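PDB 3IF6: OXA-46 oxacillinase from Pseudomonas aeruginosa, which is a narrow-spectrum class D beta-lactamase that probably hydrolyses beta-lactam antibiotics to substituted beta-amino acids. Local coordinates for residues 72-75 / 80-83; 86-91 / 126-131. One frame throughout, in Å; residues are numbered along the deposited sequence.

Contact 1: residues 72-75 / 80-83; sequences STFK and LFAL
The backbones that carry F74 and F81 follow one another closely along the chain: 72-74 end a short 3-10 segment, closed by K75 N bonding S72 O at 3.3 Å, which runs into helix 75-84, where F81 sits nearly two turns on. With the main chains held apart along the helix, the contact is made by the two phenyl rings. F74 has CG opposite its backbone N (chi1 -170°), and although its CB does not point at residues 80-83, this torsion swings CZ towards them. F81 leaves the helix towards F74, and F81 CE2 comes within 3.7 Å of F74 CZ. The ring planes are turned 84° apart with centroids separated by 5.7 Å, a nearly perpendicular but oblique meeting in which neither ring squarely covers the other. No hydrogen bond crosses the pair, and both rings are buried, the setting in which large, purely apolar side chains belong. STFK is the S-x-x-K motif of serine beta-lactamases: S72 is the predicted acyl-ester nucleophile, and K75 follows one helical turn later. Here S72 OG and K75 NZ both bind a tartrate molecule, probably from the crystallisation liquor. While these polar ends face the site, F74 turns into the protein interior. Its ring meets Y146 edge-to-face and touches L141, and F81 stacks on Y140 and packs on I132; L141, Y140 and I132 all lie on helix 122-144.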
loop_
_atom_site.group_PDB
_atom_site.type_symbol
_atom_site.label_atom_id
_atom_site.label_comp_id
_atom_site.label_asym_id
_atom_site.label_seq_id
_atom_site.Cartn_x
_atom_site.Cartn_y
_atom_site.Cartn_z
ATOM N N SER B 72 1.386 9.036 -18.261
ATOM C CA SER B 72 1.942 8.358 -17.110
ATOM C C SER B 72 0.999 7.436 -16.398
ATOM O O SER B 72 1.412 6.732 -15.551
ATOM C CB SER B 72 2.682 9.295 -16.175
ATOM O OG SER B 72 3.945 9.630 -16.698
ATOM N N THR B 73 -0.274 7.466 -16.735
ATOM C CA THR B 73 -1.225 6.447 -16.230
ATOM C C THR B 73 -0.910 5.039 -16.792
ATOM O O THR B 73 -1.363 4.035 -16.252
ATOM C CB THR B 73 -2.759 6.835 -16.419
ATOM O OG1 THR B 73 -3.155 6.745 -17.791
ATOM C CG2 THR B 73 -3.069 8.215 -15.881
ATOM N N PHE B 74 -0.130 4.976 -17.871
ATOM C CA PHE B 74 0.327 3.714 -18.483
ATOM C C PHE B 74 1.464 3.039 -17.685
ATOM O O PHE B 74 1.895 1.930 -18.034
ATOM C CB PHE B 74 0.771 3.942 -19.937
ATOM C CG PHE B 74 1.018 2.652 -20.716
ATOM C CD1 PHE B 74 -0.051 1.888 -21.185
ATOM C CD2 PHE B 74 2.312 2.204 -20.971
ATOM C CE1 PHE B 74 0.166 0.684 -21.882
ATOM C CE2 PHE B 74 2.547 0.999 -21.662
ATOM C CZ PHE B 74 1.478 0.241 -22.116
ATOM N N LYS B 75 1.950 3.709 -16.628
ATOM C CA LYS B 75 2.994 3.143 -15.731
ATOM C C LYS B 75 2.411 1.971 -14.966
ATOM O O LYS B 75 3.125 1.019 -14.637
ATOM C CB LYS B 75 3.557 4.182 -14.758
ATOM C CG LYS B 75 4.532 5.196 -15.370
ATOM C CD LYS B 75 4.941 6.219 -14.305
ATOM C CE LYS B 75 6.133 7.050 -14.731
ATOM N NZ LYS B 75 6.465 8.052 -13.681
ATOM N N LEU B 80 3.627 -4.024 -14.745
ATOM C CA LEU B 80 3.233 -5.419 -14.994
ATOM C C LEU B 80 3.949 -6.037 -16.226
ATOM O O LEU B 80 4.515 -7.130 -16.114
ATOM C CB LEU B 80 1.709 -5.520 -15.136
ATOM C CG LEU B 80 0.855 -5.043 -13.942
ATOM C CD1 LEU B 80 -0.590 -4.781 -14.360
ATOM C CD2 LEU B 80 0.885 -6.010 -12.770
ATOM N N PHE B 81 3.954 -5.350 -17.379
ATOM C CA PHE B 81 4.676 -5.864 -18.566
ATOM C C PHE B 81 6.146 -6.099 -18.224
ATOM O O PHE B 81 6.691 -7.159 -18.522
ATOM C CB PHE B 81 4.645 -4.905 -19.796
ATOM C CG PHE B 81 3.268 -4.580 -20.337
ATOM C CD1 PHE B 81 2.112 -5.028 -19.733
ATOM C CD2 PHE B 81 3.148 -3.749 -21.445
ATOM C CE1 PHE B 81 0.854 -4.667 -20.229
ATOM C CE2 PHE B 81 1.886 -3.412 -21.961
ATOM C CZ PHE B 81 0.750 -3.870 -21.353
ATOM N N ALA B 82 6.780 -5.071 -17.642
ATOM C CA ALA B 82 8.196 -5.101 -17.244
ATOM C C ALA B 82 8.521 -6.200 -16.214
ATOM O O ALA B 82 9.486 -6.953 -16.410
ATOM C CB ALA B 82 8.644 -3.740 -16.747
ATOM N N LEU B 83 7.724 -6.300 -15.139
ATOM C CA LEU B 83 7.836 -7.412 -14.180
ATOM C C LEU B 83 7.670 -8.773 -14.863
ATOM O O LEU B 83 8.502 -9.675 -14.698
ATOM C CB LEU B 83 6.813 -7.284 -13.051
ATOM C CG LEU B 83 7.088 -6.224 -11.979
ATOM C CD1 LEU B 83 5.800 -5.884 -11.213
ATOM C CD2 LEU B 83 8.202 -6.667 -11.036
#

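Contact 2: residues 86-91 / 126-131; sequences DAVRDE and ELFAKD
The Schellman motif that closes helix 75-84, with D86 in the positive-phi position, brings A87 and V88 against F128 and D131 of helix 122-144. The phi of D86 (47°) turns the chain out of the helix, and the backbones then come closest at A87 and F128, whose CA atoms are 5.6 Å apart. Such proximity suits a small residue: A87 CB points at the helix and sits 3.8 Å from D131 CB. V88, compact, branched and apolar, takes the outer part of the phenyl ring, with V88 CB 3.8 Å from F128 CE1. Its CG1, placed between the backbone N and carbonyl carbon (chi1 59°), reaches F128 CZ at 3.9 Å. The approach to the ring is oblique.

On the solvent-facing side, where D131 is exposed, the chemistry becomes polar. One water donates to A87 O at 2.6 Å and to D131 OD2 at 2.8 Å, joining the loop to the helix where no direct hydrogen bond does. D131 thus serves twice, its CB in apolar packing and its carboxylate holding the water. F128, by contrast, is buried, as suits a large apolar ring: it touches L113 of helix 113-118, and its ring meets that of Y125 edge-to-face. V88 also reaches A82, L83 and L113, which places the contact where the loop after helix 75-84 is wedged among that helix, helix 113-118 and helix 122-144.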
loop_
_atom_site.group_PDB
_atom_site.type_symbol
_atom_site.label_atom_id
_atom_site.label_comp_id
_atom_site.label_asym_id
_atom_site.label_seq_id
_atom_site.Cartn_x
_atom_site.Cartn_y
_atom_site.Cartn_z
ATOM N N ASP B 86 10.514 -9.760 -17.061
ATOM C CA ASP B 86 11.764 -9.635 -16.280
ATOM C C ASP B 86 12.699 -8.540 -16.827
ATOM O O ASP B 86 13.937 -8.678 -16.837
ATOM C CB ASP B 86 12.482 -10.991 -16.117
ATOM C CG ASP B 86 13.529 -10.957 -15.008
ATOM O OD1 ASP B 86 14.734 -11.153 -15.323
ATOM O OD2 ASP B 86 13.146 -10.675 -13.829
ATOM N N ALA B 87 12.084 -7.460 -17.302
ATOM C CA ALA B 87 12.786 -6.215 -17.562
ATOM C C ALA B 87 13.086 -5.495 -16.217
ATOM O O ALA B 87 13.963 -4.646 -16.146
ATOM C CB ALA B 87 11.945 -5.319 -18.506
ATOM N N VAL B 88 12.316 -5.827 -15.180
ATOM C CA VAL B 88 12.636 -5.511 -13.783
ATOM C C VAL B 88 12.353 -6.760 -12.928
ATOM O O VAL B 88 11.460 -7.564 -13.220
ATOM C CB VAL B 88 11.904 -4.225 -13.254
ATOM C CG1 VAL B 88 10.369 -4.345 -13.333
ATOM C CG2 VAL B 88 12.386 -3.815 -11.852
ATOM N N ARG B 89 13.157 -6.924 -11.881
ATOM C CA ARG B 89 13.133 -8.124 -11.065
ATOM C C ARG B 89 12.143 -7.995 -9.882
ATOM O O ARG B 89 11.312 -8.875 -9.633
ATOM C CB ARG B 89 14.565 -8.359 -10.595
ATOM C CG ARG B 89 14.813 -9.475 -9.621
ATOM C CD ARG B 89 16.343 -9.701 -9.575
ATOM N NE ARG B 89 17.145 -8.458 -9.556
ATOM C CZ ARG B 89 17.947 -8.045 -10.545
ATOM N NH1 ARG B 89 18.060 -8.741 -11.663
ATOM N NH2 ARG B 89 18.629 -6.915 -10.418
ATOM N N ASP B 90 12.241 -6.884 -9.170
ATOM C CA ASP B 90 11.356 -6.613 -8.059
ATOM C C ASP B 90 11.524 -5.152 -7.658
ATOM O O ASP B 90 12.178 -4.382 -8.367
ATOM C CB ASP B 90 11.626 -7.559 -6.867
ATOM C CG ASP B 90 13.101 -7.537 -6.384
ATOM O OD1 ASP B 90 13.539 -8.572 -5.853
ATOM O OD2 ASP B 90 13.818 -6.517 -6.517
ATOM N N GLU B 91 10.970 -4.803 -6.498
ATOM C CA GLU B 91 10.936 -3.435 -6.030
ATOM C C GLU B 91 12.286 -2.942 -5.524
ATOM O O GLU B 91 12.441 -1.739 -5.228
ATOM C CB GLU B 91 9.887 -3.294 -4.924
ATOM C CG GLU B 91 10.234 -3.942 -3.622
ATOM C CD GLU B 91 9.635 -5.314 -3.483
ATOM O OE1 GLU B 91 8.960 -5.509 -2.455
ATOM O OE2 GLU B 91 9.795 -6.163 -4.408
ATOM N N GLU B 126 11.329 3.794 -20.597
ATOM C CA GLU B 126 11.820 3.658 -21.965
ATOM C C GLU B 126 12.743 2.452 -22.102
ATOM O O GLU B 126 12.631 1.714 -23.081
ATOM C CB GLU B 126 12.541 4.922 -22.413
ATOM C CG GLU B 126 11.584 6.001 -22.759
ATOM C CD GLU B 126 12.228 7.253 -23.220
ATOM O OE1 GLU B 126 13.451 7.417 -23.039
ATOM O OE2 GLU B 126 11.487 8.086 -23.777
ATOM N N LEU B 127 13.633 2.254 -21.125
ATOM C CA LEU B 127 14.424 1.020 -21.044
ATOM C C LEU B 127 13.561 -0.253 -20.827
ATOM O O LEU B 127 13.906 -1.318 -21.333
ATOM C CB LEU B 127 15.548 1.129 -19.992
ATOM C CG LEU B 127 16.273 -0.138 -19.479
ATOM C CD1 LEU B 127 17.062 -0.896 -20.583
ATOM C CD2 LEU B 127 17.177 0.217 -18.302
ATOM N N PHE B 128 12.461 -0.152 -20.076
ATOM C CA PHE B 128 11.534 -1.284 -19.943
ATOM C C PHE B 128 10.988 -1.605 -21.336
ATOM O O PHE B 128 10.931 -2.769 -21.731
ATOM C CB PHE B 128 10.339 -0.957 -19.047
ATOM C CG PHE B 128 10.637 -0.887 -17.563
ATOM C CD1 PHE B 128 11.813 -1.383 -17.020
ATOM C CD2 PHE B 128 9.672 -0.361 -16.694
ATOM C CE1 PHE B 128 12.037 -1.307 -15.626
ATOM C CE2 PHE B 128 9.884 -0.290 -15.304
ATOM C CZ PHE B 128 11.058 -0.757 -14.774
ATOM N N ALA B 129 10.571 -0.553 -22.056
ATOM C CA ALA B 129 10.003 -0.663 -23.390
ATOM C C ALA B 129 10.973 -1.353 -24.345
ATOM O O ALA B 129 10.576 -2.251 -25.085
ATOM C CB ALA B 129 9.617 0.713 -23.914
ATOM N N LYS B 130 12.238 -0.928 -24.305
ATOM C CA LYS B 130 13.353 -1.567 -25.008
ATOM C C LYS B 130 13.368 -3.109 -24.781
ATOM O O LYS B 130 13.219 -3.890 -25.738
ATOM C CB LYS B 130 14.665 -0.917 -24.529
ATOM C CG LYS B 130 15.652 -0.453 -25.605
ATOM C CD LYS B 130 15.119 0.753 -26.433
ATOM C CE LYS B 130 15.135 2.140 -25.698
ATOM N NZ LYS B 130 13.755 2.692 -25.447
ATOM N N ASP B 131 13.502 -3.529 -23.522
ATOM C CA ASP B 131 13.668 -4.939 -23.163
ATOM C C ASP B 131 12.443 -5.796 -23.447
ATOM O O ASP B 131 12.561 -6.955 -23.880
ATOM C CB ASP B 131 14.064 -5.075 -21.689
ATOM C CG ASP B 131 15.471 -4.563 -21.408
ATOM O OD1 ASP B 131 16.239 -4.273 -22.366
ATOM O OD2 ASP B 131 15.814 -4.448 -20.212
HETATM O O HOH W 1 15.329 -3.124 -17.831
#

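Overall arrangement
Both contacts involve helix 75-84 and its surroundings: contact 1 spans from the 3-10 turn before it to F81 in its second half, and contact 2 lies just beyond its end. The first is deeper, its centre about 9 Å from that of the chain, and wholly aromatic; the second, its centre about 18 Å from the chain's, combines buried apolar packing with a water bridge at the solvent side. Their centres are 9 Å apart and A82 joins them: A82 O probably accepts a hydrogen bond from A87 N at 2.8 Å, while A82 CB packs 3.5 Å from F128 CD2. Helix 122-144 flanks both, carrying F128 and D131 and covering the phenylalanines of contact 1 with other side chains.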